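PDB 3KQF: enoyl-CoA hydratase/isomerase family protein from Bacillus anthracis, which probably catalyses the reversible hydration of 2-trans-enoyl-CoA thioesters to 3-hydroxyacyl-CoA. Local coordinates for residues G78-E81 against E82-R85; A163-L166 against I167-R171; L37-E40 against L41-L45. All coordinates share one frame; numbering follows the deposited sequence.

Interaction 1: residues G78-E81 against E82-R85; sequences GMNE and EQVR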
# COMPACT_ATOMS: atom_id res chain seq x y z
N GLY A 78 9.93 4.68 36.49
CA GLY A 78 9.70 3.99 37.75
C GLY A 78 8.34 3.34 37.94
O GLY A 78 8.09 2.75 38.98
N MSE A 79 7.45 3.44 36.95
CA MSE A 79 6.13 2.82 37.07
C MSE A 79 6.28 1.32 37.27
O MSE A 79 7.15 0.68 36.65
CB MSE A 79 5.28 3.06 35.83
CG MSE A 79 4.53 4.36 35.76
SE MSE A 79 3.35 4.34 34.19
CE MSE A 79 2.30 5.92 34.62
N ASN A 80 5.45 0.74 38.13
CA ASN A 80 5.49 -0.70 38.31
C ASN A 80 4.72 -1.35 37.15
O ASN A 80 4.08 -0.67 36.33
CB ASN A 80 4.97 -1.12 39.69
CG ASN A 80 3.51 -0.80 39.91
OD1 ASN A 80 2.75 -0.67 38.96
ND2 ASN A 80 3.11 -0.72 41.18
N GLU A 81 4.83 -2.66 37.07
CA GLU A 81 4.23 -3.44 36.00
C GLU A 81 2.75 -3.13 35.72
O GLU A 81 2.36 -2.95 34.55
CB GLU A 81 4.39 -4.91 36.40
CG GLU A 81 3.89 -5.91 35.45
CD GLU A 81 4.00 -7.32 36.03
OE1 GLU A 81 3.69 -8.27 35.30
OE2 GLU A 81 4.39 -7.47 37.21
N GLU A 82 1.95 -3.05 36.77
CA GLU A 82 0.52 -2.79 36.62
C GLU A 82 0.33 -1.38 36.09
O GLU A 82 -0.53 -1.14 35.24
CB GLU A 82 -0.21 -2.96 37.95
CG GLU A 82 -0.15 -4.38 38.53
CD GLU A 82 1.21 -4.76 39.12
OE1 GLU A 82 1.91 -3.87 39.65
OE2 GLU A 82 1.56 -5.97 39.09
N GLN A 83 1.14 -0.45 36.57
CA GLN A 83 1.05 0.93 36.09
C GLN A 83 1.38 1.04 34.60
O GLN A 83 0.70 1.76 33.85
CB GLN A 83 1.95 1.86 36.91
CG GLN A 83 1.39 2.26 38.26
CD GLN A 83 2.30 3.25 38.93
OE1 GLN A 83 3.38 2.89 39.39
NE2 GLN A 83 1.91 4.52 38.94
N VAL A 84 2.43 0.36 34.15
CA VAL A 84 2.81 0.39 32.74
C VAL A 84 1.65 -0.12 31.85
O VAL A 84 1.28 0.52 30.88
CB VAL A 84 4.07 -0.45 32.48
CG1 VAL A 84 4.37 -0.52 30.97
CG2 VAL A 84 5.26 0.13 33.25
N ARG A 85 1.08 -1.27 32.20
CA ARG A 85 -0.03 -1.83 31.43
C ARG A 85 -1.23 -0.88 31.35
O ARG A 85 -1.86 -0.76 30.30
CB ARG A 85 -0.48 -3.18 31.98
CG ARG A 85 0.56 -4.24 31.87
CD ARG A 85 -0.03 -5.61 32.13
NE ARG A 85 1.02 -6.61 32.11
CZ ARG A 85 1.57 -7.14 33.19
NH1 ARG A 85 1.15 -6.81 34.41
NH2 ARG A 85 2.53 -8.05 33.05
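Asn-80 and Val-84 are joined by a backbone hydrogen bond, Val-84 N to Asn-80 O at 2.9 Å, which with Arg-85 N to Glu-81 O forms the opening turn of helix 81-99. The side chains of Asn-80 and Gln-83 trade bonds with each other's main chain. Asn-80 holds CG between its own N and carbonyl carbon (chi1 64°), and this turns OD1 back onto Gln-83 N at 2.9 Å, nearly in line with the amide C=O. In return Gln-83 OE1 accepts from Asn-80 N at 3.2 Å, with the donor tilted 30° from the carbonyl plane. Met-79, a selenomethionine, crosses Gln-83 at about a right angle, CB to CB at 3.7 Å, and the same Met-79 CB meets Val-84 CG2 at 3.9 Å. Further round the turn, Glu-81 and Arg-85 run side by side: Glu-81 OE1 presents its anti lone pair to Arg-85 NH2 at 2.5 Å, while the bond from NH1 is weak. Arg-85 has a second carboxylate partner: its NE forms a salt bridge with Glu-239 of the second subunit, so the pair sits at the subunit interface. The reciprocal Asn-80/Gln-83 bonds define a capping box, a classic way of satisfying amides at a helix N-terminus.

Interaction 2: residues A163-L166 against I167-R171; sequences AKEL and IYTGR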
# COMPACT_ATOMS: atom_id res chain seq x y z
N ALA A 163 7.68 0.92 6.66
CA ALA A 163 7.30 0.87 8.07
C ALA A 163 8.36 0.14 8.89
O ALA A 163 8.65 0.54 10.01
CB ALA A 163 5.95 0.18 8.24
N LYS A 164 8.90 -0.95 8.34
CA LYS A 164 9.91 -1.73 9.04
C LYS A 164 11.20 -0.96 9.22
O LYS A 164 11.76 -0.93 10.31
CB LYS A 164 10.17 -3.06 8.31
CG LYS A 164 9.12 -4.11 8.58
CD LYS A 164 9.37 -5.38 7.80
CE LYS A 164 8.49 -6.52 8.36
NZ LYS A 164 8.79 -7.83 7.74
N GLU A 165 11.69 -0.31 8.17
CA GLU A 165 12.97 0.43 8.33
C GLU A 165 12.79 1.55 9.36
O GLU A 165 13.65 1.79 10.17
CB GLU A 165 13.55 0.93 7.00
CG GLU A 165 12.85 2.05 6.27
CD GLU A 165 13.30 3.45 6.67
OE1 GLU A 165 12.91 4.40 5.97
OE2 GLU A 165 14.07 3.61 7.64
N LEU A 166 11.65 2.22 9.34
CA LEU A 166 11.39 3.31 10.30
C LEU A 166 11.28 2.82 11.74
O LEU A 166 11.87 3.43 12.66
CB LEU A 166 10.12 4.05 9.92
CG LEU A 166 10.30 4.90 8.65
CD1 LEU A 166 8.97 5.45 8.23
CD2 LEU A 166 11.29 6.03 8.82
N ILE A 167 10.52 1.75 11.94
CA ILE A 167 10.37 1.19 13.29
C ILE A 167 11.67 0.53 13.80
O ILE A 167 12.03 0.71 14.96
CB ILE A 167 9.13 0.24 13.38
CG1 ILE A 167 7.86 1.09 13.27
CG2 ILE A 167 9.11 -0.47 14.73
CD1 ILE A 167 6.57 0.28 12.97
N TYR A 168 12.38 -0.21 12.95
CA TYR A 168 13.59 -0.86 13.43
C TYR A 168 14.70 0.12 13.76
O TYR A 168 15.41 -0.06 14.74
CB TYR A 168 14.15 -1.93 12.48
CG TYR A 168 13.21 -3.02 12.05
CD1 TYR A 168 12.15 -3.44 12.85
CD2 TYR A 168 13.48 -3.74 10.88
CE1 TYR A 168 11.33 -4.48 12.44
CE2 TYR A 168 12.70 -4.75 10.48
CZ TYR A 168 11.61 -5.12 11.24
OH TYR A 168 10.83 -6.17 10.80
N THR A 169 14.83 1.18 12.95
CA THR A 169 15.88 2.15 13.19
C THR A 169 15.46 3.16 14.25
O THR A 169 16.32 3.70 14.95
CB THR A 169 16.24 2.96 11.93
OG1 THR A 169 15.09 3.66 11.48
CG2 THR A 169 16.78 2.03 10.82
N GLY A 170 14.15 3.43 14.33
CA GLY A 170 13.60 4.44 15.25
C GLY A 170 14.04 5.84 14.84
O GLY A 170 14.08 6.75 15.67
N ARG A 171 14.38 6.01 13.57
CA ARG A 171 14.90 7.29 13.08
C ARG A 171 13.84 8.36 12.89
O ARG A 171 12.67 8.07 12.64
CB ARG A 171 15.70 7.09 11.80
CG ARG A 171 14.87 6.83 10.54
CD ARG A 171 15.72 6.37 9.37
NE ARG A 171 14.93 6.19 8.15
CZ ARG A 171 14.77 7.13 7.22
NH1 ARG A 171 15.37 8.31 7.31
NH2 ARG A 171 13.99 6.87 6.16
O HOH W 1 10.78 6.06 12.92
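Lys-164 lays its aliphatic chain alongside Tyr-168, with CB in an off-centre CH-pi contact 4.2 Å from the ring centroid and CE reaching Tyr-168 OH at 3.4 Å. Both side chains point the same way, and both polar ends bind Asp-125 of the second subunit; Lys-164 NZ also bonds Ser-220 there. On another side of the helix Glu-165 meets Arg-171 in a side-on, two-nitrogen salt bridge. Arg-171 NE binds Glu-165 OE2 at 2.8 Å and Arg-171 NH2 binds Glu-165 OE1 at 2.7 Å, each oxygen using its syn lone pair. The carboxylate and guanidinium planes are 16° apart, evidence of an almost flat pairing, made possible by the bend in Glu-165 (chi2 88°) that turns its carboxylate towards the helix end. Leu-166 CD2 lies 3.7 Å from Arg-171 NE. Thr-169 closes the helix: its OG1 donates to Glu-165 O and accepts from Arg-171 N in an ST turn. Gly-170 then leaves helical geometry with positive phi (67°), while a water links Leu-166 O to Arg-171 O. Within the chain, Ala-163, Leu-166 and Ile-167 pack helix 160-169 against helix 150-158, and the chain runs on from Arg-171 into strand 173-174, an outer strand, within this chain, of the three-stranded sheet.

Interaction 3: residues L37-E40 against L41-L45; sequences LLEE and LQNIL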
# COMPACT_ATOMS: atom_id res chain seq x y z
N LEU A 37 -3.84 14.21 30.69
CA LEU A 37 -4.21 14.69 29.35
C LEU A 37 -5.06 13.65 28.63
O LEU A 37 -6.07 13.99 28.01
CB LEU A 37 -2.97 15.05 28.53
CG LEU A 37 -3.17 15.46 27.05
CD1 LEU A 37 -2.02 16.32 26.55
CD2 LEU A 37 -3.35 14.23 26.14
N LEU A 38 -4.68 12.38 28.74
CA LEU A 38 -5.44 11.30 28.07
C LEU A 38 -6.88 11.24 28.59
O LEU A 38 -7.81 11.05 27.80
CB LEU A 38 -4.72 9.96 28.20
CG LEU A 38 -3.36 9.87 27.48
CD1 LEU A 38 -2.66 8.59 27.89
CD2 LEU A 38 -3.49 9.96 25.96
N GLU A 39 -7.06 11.44 29.90
CA GLU A 39 -8.40 11.48 30.52
C GLU A 39 -9.27 12.58 29.90
O GLU A 39 -10.42 12.33 29.53
CB GLU A 39 -8.27 11.73 32.03
CG GLU A 39 -9.58 11.99 32.79
CD GLU A 39 -10.50 10.79 32.83
OE1 GLU A 39 -10.05 9.66 32.51
OE2 GLU A 39 -11.68 10.97 33.21
N GLU A 40 -8.72 13.79 29.80
CA GLU A 40 -9.45 14.93 29.20
C GLU A 40 -9.77 14.71 27.73
O GLU A 40 -10.87 15.06 27.26
CB GLU A 40 -8.66 16.23 29.36
CG GLU A 40 -8.59 16.73 30.78
CD GLU A 40 -7.85 18.05 30.93
OE1 GLU A 40 -7.25 18.52 29.95
OE2 GLU A 40 -7.89 18.62 32.04
N LEU A 41 -8.82 14.14 27.00
CA LEU A 41 -9.01 13.87 25.59
C LEU A 41 -10.11 12.83 25.39
O LEU A 41 -10.98 13.01 24.55
CB LEU A 41 -7.68 13.46 24.94
CG LEU A 41 -7.64 13.33 23.42
CD1 LEU A 41 -8.20 14.57 22.70
CD2 LEU A 41 -6.19 13.05 22.99
N GLN A 42 -10.11 11.76 26.18
CA GLN A 42 -11.16 10.75 26.08
C GLN A 42 -12.54 11.34 26.37
O GLN A 42 -13.51 10.98 25.72
CB GLN A 42 -10.89 9.57 27.03
CG GLN A 42 -9.67 8.71 26.67
CD GLN A 42 -9.51 7.50 27.58
OE1 GLN A 42 -10.27 7.33 28.53
NE2 GLN A 42 -8.51 6.67 27.30
N ASN A 43 -12.64 12.23 27.36
CA ASN A 43 -13.92 12.85 27.70
C ASN A 43 -14.45 13.71 26.55
O ASN A 43 -15.63 13.66 26.23
CB ASN A 43 -13.80 13.67 28.99
CG ASN A 43 -13.47 12.81 30.21
OD1 ASN A 43 -13.60 11.59 30.18
ND2 ASN A 43 -13.07 13.46 31.30
N ILE A 44 -13.58 14.50 25.92
CA ILE A 44 -14.01 15.35 24.80
C ILE A 44 -14.34 14.48 23.58
O ILE A 44 -15.28 14.78 22.85
CB ILE A 44 -12.98 16.44 24.43
CG1 ILE A 44 -13.52 17.32 23.30
CG2 ILE A 44 -11.67 15.83 24.01
CD1 ILE A 44 -14.81 18.03 23.63
N LEU A 45 -13.57 13.41 23.36
CA LEU A 45 -13.86 12.49 22.24
C LEU A 45 -15.28 11.87 22.41
O LEU A 45 -16.01 11.72 21.43
CB LEU A 45 -12.78 11.42 22.13
CG LEU A 45 -11.42 11.95 21.62
CD1 LEU A 45 -10.33 10.90 21.72
CD2 LEU A 45 -11.53 12.47 20.18
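Glu-39 and Asn-43, one turn apart, set their flat ends almost perpendicular on helix 35-49, the helix of the beta-alpha-beta unit that links strand 19-24 to strand 56-61 in the crotonase fold. Their carboxylate and amide planes are 89° apart. Glu-39 starts with CG trans to the backbone N and then folds at chi2 (67°), which carries its carboxylate along the helix surface towards Asn-43. The resulting bond from Asn-43 ND2 to Glu-39 OE2 is long, 3.4 Å, and weak. Elsewhere on the helix the end of Leu-37 leans towards Leu-41, with a loose methyl contact of 4.4 Å between Leu-37 CD2 and Leu-41 CD2. These two leucines belong to the buried side: Leu-37 rests on Leu-24 and Leu-41 on Ile-22, both of strand 19-24, while Ile-44, in the conformer described, reaches Ile-10 and Val-12 of strand 10-13. Leu-38 instead packs on Ile-91 of helix 81-99. Gln-42 is directed to that same helix, where its NE2 bonds Thr-94 OG1 and its side chain touches Met-90 and Met-97. Glu-40 extends beyond CG (chi2 -178°) to the N-terminal segment, where its two carboxylate oxygens accept from different backbone amides, OE1 from Asn-9 N and OE2 from Gln-8 N. The helix thus grips the chain start with a charged side chain and the sheet with apolar ones. Beneath the side chains the i to i+4 backbone bonding is regular, and Gln-42 CG lies 3.2 Å from Leu-38 O, the same carbonyl oxygen that accepts from Gln-42 N at 2.9 Å.

The three contacts follow one another along the chain in the order 3, 1, 2, without touching. Interactions 1 and 3 are the nearest pair, with about 9 Å between nearest atoms and 21 Å between centres. Helix 81-99 relates them: interaction 1 forms its N-terminal turn, and Leu-38, Leu-41 and Gln-42 of interaction 3 pack on its later residues. Interaction 2 lies about 17 Å from interaction 1 and 19 Å from interaction 3, by nearest atoms. Interactions 1 and 2 both meet the second subunit, through Arg-85 in the one and Lys-164 and Tyr-168 in the other, whereas interaction 3 is covered from within its own chain.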